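Local coordinates for TnpArep for protein (Escherichia coli, PDB 4ER8), which binds hairpins of repeated extragenic palindromes and cleaves and recombines the mosaic DNA elements that contain them, acting as a monomeric transposase, at residues 19-24 / 90-95; 26-31 / 53-58; 11-16 / 63-68. One frame throughout, in Å; residues are numbered along the deposited sequence.

Contact 1 (19-24 / 90-95); sequences NLRNRR and LKNIWQ. With nucleotides of chain B.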
loop_
_atom_site.group_PDB
_atom_site.type_symbol
_atom_site.label_atom_id
_atom_site.label_comp_id
_atom_site.label_asym_id
_atom_site.label_seq_id
_atom_site.Cartn_x
_atom_site.Cartn_y
_atom_site.Cartn_z
ATOM N N ASN A 19 2.322 5.440 -6.152
ATOM C CA ASN A 19 3.689 5.802 -6.413
ATOM C C ASN A 19 3.892 7.276 -6.269
ATOM O O ASN A 19 3.038 8.090 -6.624
ATOM C CB ASN A 19 4.095 5.428 -7.827
ATOM C CG ASN A 19 4.159 3.931 -8.052
ATOM O OD1 ASN A 19 3.450 3.412 -8.900
ATOM N ND2 ASN A 19 5.021 3.235 -7.317
ATOM N N LEU A 20 5.059 7.609 -5.741
ATOM C CA LEU A 20 5.564 8.957 -5.773
ATOM C C LEU A 20 6.045 9.144 -7.207
ATOM O O LEU A 20 6.589 8.182 -7.829
ATOM C CB LEU A 20 6.720 9.072 -4.801
ATOM C CG LEU A 20 6.579 10.164 -3.762
ATOM C CD1 LEU A 20 5.146 10.294 -3.282
ATOM C CD2 LEU A 20 7.495 9.849 -2.632
ATOM N N ARG A 21 5.806 10.354 -7.725
ATOM C CA ARG A 21 6.220 10.780 -9.067
ATOM C C ARG A 21 7.736 10.620 -9.329
ATOM O O ARG A 21 8.130 10.173 -10.393
ATOM C CB ARG A 21 5.775 12.230 -9.301
ATOM C CG ARG A 21 5.916 12.713 -10.729
ATOM C CD ARG A 21 4.775 13.618 -11.129
ATOM N NE ARG A 21 4.142 13.052 -12.319
ATOM C CZ ARG A 21 2.910 13.346 -12.705
ATOM N NH1 ARG A 21 2.171 14.209 -12.023
ATOM N NH2 ARG A 21 2.401 12.761 -13.762
ATOM N N ASN A 22 8.552 10.944 -8.324
ATOM C CA ASN A 22 10.032 10.990 -8.405
ATOM C C ASN A 22 10.749 9.699 -7.902
ATOM O O ASN A 22 10.716 9.355 -6.711
ATOM C CB ASN A 22 10.502 12.280 -7.678
ATOM C CG ASN A 22 12.021 12.371 -7.469
ATOM O OD1 ASN A 22 12.839 11.742 -8.155
ATOM N ND2 ASN A 22 12.393 13.190 -6.491
ATOM N N ARG A 23 11.395 9.002 -8.842
ATOM C CA ARG A 23 12.061 7.725 -8.596
ATOM C C ARG A 23 13.098 7.789 -7.494
ATOM O O ARG A 23 13.241 6.811 -6.779
ATOM C CB ARG A 23 12.790 7.205 -9.849
ATOM C CG ARG A 23 12.042 7.322 -11.130
ATOM C CD ARG A 23 12.710 6.506 -12.252
ATOM N NE ARG A 23 12.614 5.066 -12.008
ATOM C CZ ARG A 23 12.420 4.126 -12.943
ATOM N NH1 ARG A 23 12.271 4.453 -14.233
ATOM N NH2 ARG A 23 12.370 2.839 -12.582
ATOM N N ARG A 24 13.859 8.885 -7.401
ATOM C CA ARG A 24 14.953 8.997 -6.412
ATOM C C ARG A 24 14.471 9.567 -5.068
ATOM O O ARG A 24 15.290 9.820 -4.180
ATOM C CB ARG A 24 16.157 9.848 -6.932
ATOM C CG ARG A 24 16.827 9.386 -8.222
ATOM C CD ARG A 24 17.474 8.027 -8.051
ATOM N NE ARG A 24 17.300 7.149 -9.221
ATOM C CZ ARG A 24 17.418 5.810 -9.195
ATOM N NH1 ARG A 24 17.717 5.172 -8.058
ATOM N NH2 ARG A 24 17.231 5.090 -10.304
ATOM N N LEU A 90 4.780 20.019 0.135
ATOM C CA LEU A 90 5.347 19.853 -1.216
ATOM C C LEU A 90 4.225 19.740 -2.244
ATOM O O LEU A 90 3.103 19.364 -1.899
ATOM C CB LEU A 90 6.324 18.672 -1.268
ATOM C CG LEU A 90 7.822 18.976 -1.045
ATOM C CD1 LEU A 90 8.065 19.720 0.262
ATOM C CD2 LEU A 90 8.705 17.737 -1.100
ATOM N N LYS A 91 4.494 20.108 -3.490
ATOM C CA LYS A 91 3.415 20.157 -4.486
ATOM C C LYS A 91 3.658 19.110 -5.541
ATOM O O LYS A 91 4.819 18.894 -5.928
ATOM C CB LYS A 91 3.327 21.532 -5.176
ATOM C CG LYS A 91 2.909 22.689 -4.273
ATOM C CD LYS A 91 4.127 23.504 -3.774
ATOM C CE LYS A 91 3.741 24.459 -2.635
ATOM N NZ LYS A 91 2.504 25.257 -2.945
ATOM N N ASN A 92 2.569 18.464 -5.992
ATOM C CA ASN A 92 2.623 17.542 -7.131
ATOM C C ASN A 92 3.607 16.365 -6.960
ATOM O O ASN A 92 4.356 16.013 -7.869
ATOM C CB ASN A 92 2.952 18.319 -8.413
ATOM C CG ASN A 92 2.990 17.423 -9.639
ATOM O OD1 ASN A 92 2.204 16.466 -9.749
ATOM N ND2 ASN A 92 3.918 17.708 -10.568
ATOM N N ILE A 93 3.597 15.750 -5.791
ATOM C CA ILE A 93 4.504 14.631 -5.540
ATOM C C ILE A 93 4.002 13.268 -6.036
ATOM O O ILE A 93 4.809 12.415 -6.370
ATOM C CB ILE A 93 4.831 14.519 -4.043
ATOM C CG1 ILE A 93 3.545 14.239 -3.227
ATOM C CG2 ILE A 93 5.583 15.780 -3.594
ATOM C CD1 ILE A 93 3.717 14.255 -1.704
ATOM N N TRP A 94 2.680 13.081 -6.068
ATOM C CA TRP A 94 2.050 11.788 -6.358
ATOM C C TRP A 94 1.987 11.414 -7.822
ATOM O O TRP A 94 1.628 12.240 -8.635
ATOM C CB TRP A 94 0.608 11.821 -5.840
ATOM C CG TRP A 94 0.568 11.943 -4.335
ATOM C CD1 TRP A 94 0.104 13.007 -3.595
ATOM C CD2 TRP A 94 1.063 10.982 -3.388
ATOM N NE1 TRP A 94 0.279 12.755 -2.245
ATOM C CE2 TRP A 94 0.855 11.520 -2.095
ATOM C CE3 TRP A 94 1.651 9.716 -3.511
ATOM C CZ2 TRP A 94 1.210 10.832 -0.931
ATOM C CZ3 TRP A 94 2.005 9.023 -2.353
ATOM C CH2 TRP A 94 1.788 9.588 -1.078
ATOM N N GLN A 95 2.262 10.162 -8.173
ATOM C CA GLN A 95 1.700 9.682 -9.437
ATOM C C GLN A 95 0.159 9.796 -9.353
ATOM O O GLN A 95 -0.462 9.358 -8.392
ATOM C CB GLN A 95 2.157 8.272 -9.837
ATOM C CG GLN A 95 1.200 7.583 -10.813
ATOM C CD GLN A 95 1.796 6.421 -11.545
ATOM O OE1 GLN A 95 2.691 5.751 -11.050
ATOM N NE2 GLN A 95 1.304 6.158 -12.735
ATOM P P DG B 5 2.254 10.358 -16.264
ATOM O OP1 DG B 5 3.298 10.498 -17.319
ATOM O OP2 DG B 5 2.466 10.980 -14.956
ATOM O "O5'" DG B 5 0.823 10.867 -16.718
ATOM C "C5'" DG B 5 -0.187 10.996 -15.744
ATOM C "C4'" DG B 5 -0.781 12.373 -15.882
ATOM O "O4'" DG B 5 0.142 13.324 -15.294
ATOM C "C3'" DG B 5 -1.015 12.900 -17.307
ATOM O "O3'" DG B 5 -2.323 13.399 -17.351
ATOM C "C2'" DG B 5 -0.048 14.076 -17.443
ATOM C "C1'" DG B 5 -0.000 14.555 -16.009
ATOM N N9 DG B 5 1.102 15.357 -15.497
ATOM C C8 DG B 5 0.959 16.441 -14.649
ATOM N N7 DG B 5 2.114 16.910 -14.249
ATOM C C5 DG B 5 3.058 16.062 -14.868
ATOM C C6 DG B 5 4.490 16.082 -14.840
ATOM O O6 DG B 5 5.227 16.889 -14.238
ATOM N N1 DG B 5 5.087 15.058 -15.587
ATOM C C2 DG B 5 4.383 14.097 -16.284
ATOM N N2 DG B 5 5.130 13.188 -16.945
ATOM N N3 DG B 5 3.046 14.077 -16.350
ATOM C C4 DG B 5 2.454 15.096 -15.627
ATOM P P DA B 3 -5.225 0.777 -18.577
ATOM O OP1 DA B 3 -5.852 2.092 -18.430
ATOM O OP2 DA B 3 -5.286 0.241 -19.941
ATOM O "O5'" DA B 3 -3.731 0.580 -18.052
ATOM C "C5'" DA B 3 -3.338 0.930 -16.743
ATOM C "C4'" DA B 3 -3.196 2.457 -16.650
ATOM O "O4'" DA B 3 -2.861 2.839 -15.298
ATOM C "C3'" DA B 3 -2.166 3.120 -17.530
ATOM O "O3'" DA B 3 -2.619 4.395 -17.753
ATOM C "C2'" DA B 3 -0.950 3.149 -16.613
ATOM C "C1'" DA B 3 -1.613 3.476 -15.269
ATOM N N9 DA B 3 -1.027 2.977 -14.021
ATOM C C8 DA B 3 -0.376 1.795 -13.791
ATOM N N7 DA B 3 -0.001 1.644 -12.543
ATOM C C5 DA B 3 -0.423 2.808 -11.915
ATOM C C6 DA B 3 -0.322 3.273 -10.581
ATOM N N6 DA B 3 0.262 2.601 -9.545
ATOM N N1 DA B 3 -0.894 4.465 -10.328
ATOM C C2 DA B 3 -1.475 5.124 -11.319
ATOM N N3 DA B 3 -1.602 4.797 -12.596
ATOM C C4 DA B 3 -1.064 3.616 -12.817
ATOM P P DG B 4 -1.935 5.389 -18.862
ATOM O OP1 DG B 4 -2.999 6.348 -19.226
ATOM O OP2 DG B 4 -1.203 4.574 -19.855
ATOM O "O5'" DG B 4 -0.870 6.274 -18.077
ATOM C "C5'" DG B 4 -1.222 7.055 -16.966
ATOM C "C4'" DG B 4 0.048 7.355 -16.193
ATOM O "O4'" DG B 4 0.588 6.070 -15.785
ATOM C "C3'" DG B 4 1.180 8.042 -16.965
ATOM O "O3'" DG B 4 1.926 8.790 -16.048
ATOM C "C2'" DG B 4 2.034 6.870 -17.449
ATOM C "C1'" DG B 4 1.964 5.982 -16.214
ATOM N N9 DG B 4 2.276 4.552 -16.409
ATOM C C8 DG B 4 2.290 3.841 -17.583
ATOM N N7 DG B 4 2.575 2.578 -17.454
ATOM C C5 DG B 4 2.760 2.431 -16.086
ATOM C C6 DG B 4 3.080 1.264 -15.311
ATOM O O6 DG B 4 3.275 0.101 -15.744
ATOM N N1 DG B 4 3.165 1.510 -13.927
ATOM C C2 DG B 4 2.936 2.728 -13.377
ATOM N N2 DG B 4 3.089 2.795 -12.051
ATOM N N3 DG B 4 2.637 3.831 -14.080
ATOM C C4 DG B 4 2.563 3.620 -15.430
#
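L20 and W94 face each other in a single backbone bridge between 19-22 and 92-95, whose end-to-end directions differ by 127°, flanked by two main-chain hydrogen bonds. Q95 N gives its hydrogen to N19 O and R21 N to I93 O, each at 2.7 Å. L20 then reaches W94 with one methyl, CD1, which lies over the indole face 3.9 Å from the centroid of the six-membered ring, a CH-pi contact suited to a branched aliphatic chain; the indole NE1 is bonded to K81 O. N92 has CG anti to the backbone N (chi1 -179°), which carries its amide across to R21. A lone pair of N92 OD1 takes a hydrogen from R21 NH1 at 3.2 Å, in the guanidinium plane. The bond probably helps steady the guanidinium, modelled with one face over the guanine of DG5 of chain B though its exact place is uncertain; an arginine's positive charge suits a place beside the DNA backbone. Q95, extended beyond CG, meets the preceding guanine, DG4 of chain B, with both ends of its amide: OE1 accepts from its N2 at 3.1 Å, while NE2 donates to its N3 at 3.0 Å. The minor-groove edge is used, and glutamine has just the donor and acceptor needed. Behind the DNA-binding side, L20 packs on L27 and L28 of helix 27-30, and I93 on F84 and T85 of helix 73-87.

Contact 2 (26-31 / 53-58); sequences QLLTTQ and WVVLPE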
loop_
_atom_site.group_PDB
_atom_site.type_symbol
_atom_site.label_atom_id
_atom_site.label_comp_id
_atom_site.label_asym_id
_atom_site.label_seq_id
_atom_site.Cartn_x
_atom_site.Cartn_y
_atom_site.Cartn_z
ATOM N N GLN A 26 12.822 9.826 -1.282
ATOM C CA GLN A 26 12.820 8.958 -0.077
ATOM C C GLN A 26 11.911 9.552 0.941
ATOM O O GLN A 26 11.961 9.224 2.142
ATOM C CB GLN A 26 14.188 8.832 0.547
ATOM C CG GLN A 26 15.223 8.220 -0.360
ATOM C CD GLN A 26 16.335 7.607 0.432
ATOM O OE1 GLN A 26 17.371 7.229 -0.123
ATOM N NE2 GLN A 26 16.119 7.469 1.753
ATOM N N LEU A 27 11.073 10.434 0.427
ATOM C CA LEU A 27 10.104 11.126 1.175
ATOM C C LEU A 27 9.137 10.237 1.986
ATOM O O LEU A 27 8.765 10.602 3.088
ATOM C CB LEU A 27 9.359 12.023 0.205
ATOM C CG LEU A 27 8.286 12.876 0.863
ATOM C CD1 LEU A 27 8.877 14.220 1.371
ATOM C CD2 LEU A 27 7.200 13.092 -0.119
ATOM N N LEU A 28 8.695 9.090 1.470
ATOM C CA LEU A 28 7.676 8.310 2.196
ATOM C C LEU A 28 8.324 7.664 3.426
ATOM O O LEU A 28 7.676 7.288 4.412
ATOM C CB LEU A 28 6.995 7.269 1.304
ATOM C CG LEU A 28 6.122 7.720 0.130
ATOM C CD1 LEU A 28 5.329 6.550 -0.456
ATOM C CD2 LEU A 28 5.191 8.839 0.553
ATOM N N THR A 29 9.637 7.581 3.353
ATOM C CA THR A 29 10.403 6.967 4.379
ATOM C C THR A 29 10.828 8.034 5.398
ATOM O O THR A 29 10.423 7.975 6.570
ATOM C CB THR A 29 11.520 6.180 3.720
ATOM O OG1 THR A 29 11.257 4.794 3.956
ATOM C CG2 THR A 29 12.918 6.567 4.237
ATOM N N THR A 30 11.586 9.026 4.924
ATOM C CA THR A 30 12.023 10.164 5.720
ATOM C C THR A 30 10.846 10.731 6.530
ATOM O O THR A 30 10.922 10.838 7.761
ATOM C CB THR A 30 12.694 11.211 4.792
ATOM O OG1 THR A 30 13.887 10.630 4.226
ATOM C CG2 THR A 30 13.046 12.510 5.529
ATOM N N GLN A 31 9.734 11.020 5.859
ATOM C CA GLN A 31 8.559 11.524 6.547
ATOM C C GLN A 31 7.574 10.428 6.870
ATOM O O GLN A 31 6.352 10.634 6.862
ATOM C CB GLN A 31 7.882 12.604 5.723
ATOM C CG GLN A 31 8.715 13.862 5.567
ATOM C CD GLN A 31 9.272 14.349 6.893
ATOM O OE1 GLN A 31 10.456 14.684 6.977
ATOM N NE2 GLN A 31 8.430 14.374 7.943
ATOM N N TRP A 53 0.081 -3.455 4.524
ATOM C CA TRP A 53 0.625 -2.274 3.907
ATOM C C TRP A 53 2.159 -2.306 3.972
ATOM O O TRP A 53 2.693 -2.684 5.002
ATOM C CB TRP A 53 0.061 -1.076 4.667
ATOM C CG TRP A 53 0.025 0.236 3.969
ATOM C CD1 TRP A 53 1.026 0.823 3.238
ATOM C CD2 TRP A 53 -1.055 1.181 4.009
ATOM N NE1 TRP A 53 0.604 2.063 2.788
ATOM C CE2 TRP A 53 -0.658 2.306 3.270
ATOM C CE3 TRP A 53 -2.329 1.178 4.604
ATOM C CZ2 TRP A 53 -1.495 3.418 3.102
ATOM C CZ3 TRP A 53 -3.157 2.269 4.431
ATOM C CH2 TRP A 53 -2.750 3.371 3.683
ATOM N N VAL A 54 2.850 -1.983 2.872
ATOM C CA VAL A 54 4.250 -1.555 2.941
ATOM C C VAL A 54 4.391 -0.114 2.487
ATOM O O VAL A 54 3.683 0.356 1.586
ATOM C CB VAL A 54 5.187 -2.243 1.957
ATOM C CG1 VAL A 54 5.892 -3.371 2.572
ATOM C CG2 VAL A 54 4.481 -2.581 0.656
ATOM N N VAL A 55 5.378 0.554 3.054
ATOM C CA VAL A 55 5.818 1.823 2.533
ATOM C C VAL A 55 7.258 1.692 2.064
ATOM O O VAL A 55 8.133 1.236 2.791
ATOM C CB VAL A 55 5.799 2.856 3.612
ATOM C CG1 VAL A 55 6.255 4.208 3.032
ATOM C CG2 VAL A 55 4.405 2.906 4.245
ATOM N N LEU A 56 7.509 2.118 0.849
ATOM C CA LEU A 56 8.862 2.115 0.392
ATOM C C LEU A 56 9.265 3.573 0.380
ATOM O O LEU A 56 8.419 4.436 0.685
ATOM C CB LEU A 56 8.992 1.378 -0.942
ATOM C CG LEU A 56 8.783 -0.096 -0.536
ATOM C CD1 LEU A 56 7.424 -0.643 -0.963
ATOM C CD2 LEU A 56 9.906 -1.010 -0.982
ATOM N N PRO A 57 10.546 3.870 0.100
ATOM C CA PRO A 57 10.897 5.283 0.147
ATOM C C PRO A 57 10.093 6.076 -0.851
ATOM O O PRO A 57 9.703 7.200 -0.546
ATOM C CB PRO A 57 12.375 5.297 -0.233
ATOM C CG PRO A 57 12.848 3.866 -0.013
ATOM C CD PRO A 57 11.670 3.022 -0.334
ATOM N N GLU A 58 9.787 5.486 -2.006
ATOM C CA GLU A 58 9.088 6.231 -3.075
ATOM C C GLU A 58 7.765 5.673 -3.623
ATOM O O GLU A 58 7.313 6.145 -4.661
ATOM C CB GLU A 58 10.033 6.491 -4.260
ATOM C CG GLU A 58 10.899 5.286 -4.645
ATOM C CD GLU A 58 10.091 4.039 -4.896
ATOM O OE1 GLU A 58 10.130 3.110 -4.062
ATOM O OE2 GLU A 58 9.406 3.977 -5.926
#
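T29 sets its CB over the CA of P57, 3.7 Å away, where strand 49-55 has given way to a turn. Q26, just before the helix, meets P57 at ring carbon CB, 3.7 Å from Q26 CA, and its aliphatic CB and CG run on past that atom. The polar tie is L28 N to P57 O, 2.9 Å long with an N-H...O angle of 149°. An amide in the first turn of a helix has no carbonyl one turn earlier to bond to, and this turn supplies one from outside. The side chain of L28 follows its amide in; CB comes to 3.6 Å from CG1 of V55, a methyl directed there by standing anti to the backbone N (chi1 -179°). A compact valine fits under the leucine and is closed in further by Y32 and L35 of helix 32-45; L28 also packs on F84. At the start of the short helix, the carbonyl of the N-cap residue Q26 accepts from T29 N, T30 N and T30 OG1. Proline suits the turn because its ring fixes phi (-61°) and it has no N-H needing a partner. The chemistry is thus a mostly apolar, buried join, and its one cross-bond, made by main-chain atoms, probably fixes where helix 27-30 begins relative to the turn leading toward the metal-binding strand.

Contact 3 (11-16 / 63-68); sequences GGTWFF and IWTLPE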
loop_
_atom_site.group_PDB
_atom_site.type_symbol
_atom_site.label_atom_id
_atom_site.label_comp_id
_atom_site.label_asym_id
_atom_site.label_seq_id
_atom_site.Cartn_x
_atom_site.Cartn_y
_atom_site.Cartn_z
ATOM N N GLY A 11 -18.357 -3.590 0.697
ATOM C CA GLY A 11 -17.698 -4.509 1.625
ATOM C C GLY A 11 -16.396 -5.120 1.109
ATOM O O GLY A 11 -15.753 -5.916 1.798
ATOM N N GLY A 12 -15.995 -4.717 -0.097
ATOM C CA GLY A 12 -14.930 -5.371 -0.836
ATOM C C GLY A 12 -13.538 -5.227 -0.277
ATOM O O GLY A 12 -13.275 -4.379 0.578
ATOM N N THR A 13 -12.641 -6.059 -0.801
ATOM C CA THR A 13 -11.267 -6.035 -0.413
ATOM C C THR A 13 -10.481 -5.742 -1.671
ATOM O O THR A 13 -10.828 -6.250 -2.737
ATOM C CB THR A 13 -10.889 -7.397 0.202
ATOM O OG1 THR A 13 -11.549 -7.526 1.486
ATOM C CG2 THR A 13 -9.376 -7.503 0.414
ATOM N N TRP A 14 -9.442 -4.917 -1.573
ATOM C CA TRP A 14 -8.646 -4.580 -2.732
ATOM C C TRP A 14 -7.172 -4.383 -2.388
ATOM O O TRP A 14 -6.793 -4.149 -1.219
ATOM C CB TRP A 14 -9.102 -3.257 -3.351
ATOM C CG TRP A 14 -10.509 -3.117 -3.866
ATOM C CD1 TRP A 14 -10.920 -3.221 -5.181
ATOM C CD2 TRP A 14 -11.669 -2.752 -3.118
ATOM N NE1 TRP A 14 -12.269 -2.955 -5.270
ATOM C CE2 TRP A 14 -12.745 -2.678 -4.018
ATOM C CE3 TRP A 14 -11.900 -2.494 -1.777
ATOM C CZ2 TRP A 14 -14.027 -2.387 -3.612
ATOM C CZ3 TRP A 14 -13.133 -2.186 -1.374
ATOM C CH2 TRP A 14 -14.203 -2.127 -2.285
ATOM N N PHE A 15 -6.364 -4.427 -3.452
ATOM C CA PHE A 15 -4.928 -4.227 -3.407
ATOM C C PHE A 15 -4.665 -2.941 -4.176
ATOM O O PHE A 15 -5.308 -2.728 -5.224
ATOM C CB PHE A 15 -4.254 -5.363 -4.152
ATOM C CG PHE A 15 -2.766 -5.153 -4.367
ATOM C CD1 PHE A 15 -1.869 -5.486 -3.401
ATOM C CD2 PHE A 15 -2.290 -4.587 -5.541
ATOM C CE1 PHE A 15 -0.503 -5.274 -3.598
ATOM C CE2 PHE A 15 -0.960 -4.391 -5.744
ATOM C CZ PHE A 15 -0.058 -4.756 -4.784
ATOM N N PHE A 16 -3.732 -2.114 -3.690
ATOM C CA PHE A 16 -3.479 -0.817 -4.303
ATOM C C PHE A 16 -1.994 -0.551 -4.347
ATOM O O PHE A 16 -1.250 -1.108 -3.560
ATOM C CB PHE A 16 -4.123 0.332 -3.522
ATOM C CG PHE A 16 -5.597 0.220 -3.314
ATOM C CD1 PHE A 16 -6.099 -0.167 -2.104
ATOM C CD2 PHE A 16 -6.472 0.544 -4.288
ATOM C CE1 PHE A 16 -7.468 -0.202 -1.850
ATOM C CE2 PHE A 16 -7.879 0.485 -4.056
ATOM C CZ PHE A 16 -8.362 0.113 -2.829
ATOM N N ILE A 63 -3.371 -3.465 1.099
ATOM C CA ILE A 63 -4.694 -4.120 0.990
ATOM C C ILE A 63 -5.718 -3.604 2.011
ATOM O O ILE A 63 -5.424 -3.578 3.216
ATOM C CB ILE A 63 -4.582 -5.618 1.165
ATOM C CG1 ILE A 63 -3.640 -6.209 0.111
ATOM C CG2 ILE A 63 -5.939 -6.231 1.022
ATOM C CD1 ILE A 63 -3.144 -7.651 0.421
ATOM N N TRP A 64 -6.893 -3.195 1.532
ATOM C CA TRP A 64 -7.971 -2.693 2.419
ATOM C C TRP A 64 -9.232 -3.508 2.303
ATOM O O TRP A 64 -9.509 -4.122 1.270
ATOM C CB TRP A 64 -8.443 -1.273 2.074
ATOM C CG TRP A 64 -7.442 -0.203 2.084
ATOM C CD1 TRP A 64 -6.205 -0.248 2.622
ATOM C CD2 TRP A 64 -7.621 1.125 1.573
ATOM N NE1 TRP A 64 -5.566 0.959 2.423
ATOM C CE2 TRP A 64 -6.427 1.823 1.800
ATOM C CE3 TRP A 64 -8.674 1.783 0.935
ATOM C CZ2 TRP A 64 -6.240 3.162 1.391
ATOM C CZ3 TRP A 64 -8.491 3.123 0.521
ATOM C CH2 TRP A 64 -7.282 3.787 0.751
ATOM N N THR A 65 -10.030 -3.468 3.348
ATOM C CA THR A 65 -11.345 -4.085 3.313
ATOM C C THR A 65 -12.256 -3.027 3.870
ATOM O O THR A 65 -12.020 -2.504 4.967
ATOM C CB THR A 65 -11.423 -5.316 4.221
ATOM O OG1 THR A 65 -10.609 -6.359 3.671
ATOM C CG2 THR A 65 -12.883 -5.803 4.361
ATOM N N LEU A 66 -13.288 -2.697 3.119
ATOM C CA LEU A 66 -14.143 -1.603 3.513
ATOM C C LEU A 66 -15.385 -2.134 4.246
ATOM O O LEU A 66 -15.823 -3.265 3.983
ATOM C CB LEU A 66 -14.538 -0.737 2.295
ATOM C CG LEU A 66 -13.488 -0.035 1.423
ATOM C CD1 LEU A 66 -14.151 1.028 0.574
ATOM C CD2 LEU A 66 -12.378 0.599 2.192
ATOM N N PRO A 67 -15.963 -1.303 5.141
ATOM C CA PRO A 67 -17.160 -1.571 5.911
ATOM C C PRO A 67 -18.275 -2.134 5.053
ATOM O O PRO A 67 -18.246 -2.015 3.830
ATOM C CB PRO A 67 -17.556 -0.179 6.380
ATOM C CG PRO A 67 -16.244 0.529 6.549
ATOM C CD PRO A 67 -15.452 0.065 5.392
ATOM N N GLU A 68 -19.258 -2.759 5.685
ATOM C CA GLU A 68 -20.373 -3.315 4.933
ATOM C C GLU A 68 -21.072 -2.130 4.291
ATOM O O GLU A 68 -21.089 -1.057 4.869
ATOM C CB GLU A 68 -21.320 -4.103 5.842
ATOM C CG GLU A 68 -22.225 -5.064 5.071
ATOM C CD GLU A 68 -21.439 -5.888 4.004
ATOM O OE1 GLU A 68 -21.344 -5.411 2.823
ATOM O OE2 GLU A 68 -20.909 -6.988 4.361
#
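F16 and W64 both carry CG anti to the carbonyl carbon (chi1 -57° and -58°), and these matched torsions bring their rings together on one side of the sheet. The edge of F16 points at the face of W64, ring centroids 4.8 Å apart with planes at 56°, an edge-to-face pair in which F16 CE1 lies 3.6 Å from W64 CE3. On the same side W14 lies crosswise to L66, its CZ3 touching the leucine CG at 3.5 Å; the indole NE1 is bonded to Y7 O. Beneath the rings the strands run antiparallel. W14 and W64 form a hydrogen-bonded pair, W14 N to W64 O at 3.0 Å and W64 N to W14 O at 2.9 Å, and L66 N continues the pattern to G12 O at 3.0 Å. The other side alternates with these residues: T13 and T65 share a hydrogen bond between their OG1 atoms at 2.6 Å, T65 OG1 having N51 as a further partner, and I63 CG1 comes to the edge of the F15 ring, 4.0 Å from F15 CD1. G11 has a positive phi, which glycine takes readily; a side chain there would run into E68 OE1, and the bare CA fits against the L66 and P67 carbonyls. Replacing W64 with an alanine removes the indole face and would probably open a gap beside W53 and W77 and leave the F16 edge without its mate. These are the two inner strands of the four-stranded antiparallel sheet, which with its helices is consistent with the RNA-recognition-motif-like fold of HUH nucleases. W14, F16 and W64 pack beneath helix 73-87, where W77 stacks on W64, whereas F15 and I63 meet helix 106-122 through H112 and I116.

In the fold
Contacts 1 and 2 adjoin, their centres about 11 Å apart, and L20 N probably bonds to E58 O at 2.9 Å; contact 2 is nested within the loop that contact 1 closes. Contact 3 lies across the chain's centre, its own centre about 25 Å from that of contact 1 and about 22 Å from that of contact 2, yet W53 CZ3 reaches W64 NE1 at 3.4 Å, and strands 49-55 and 59-65 are neighbours in one sheet. The nickel ion, held by H59, H61, N119, H123 and E161, lies about 5 Å from the side chain of L56, about 6 Å from that of N19 and about 7 Å from that of F15. Contact 1 meets the DNA directly.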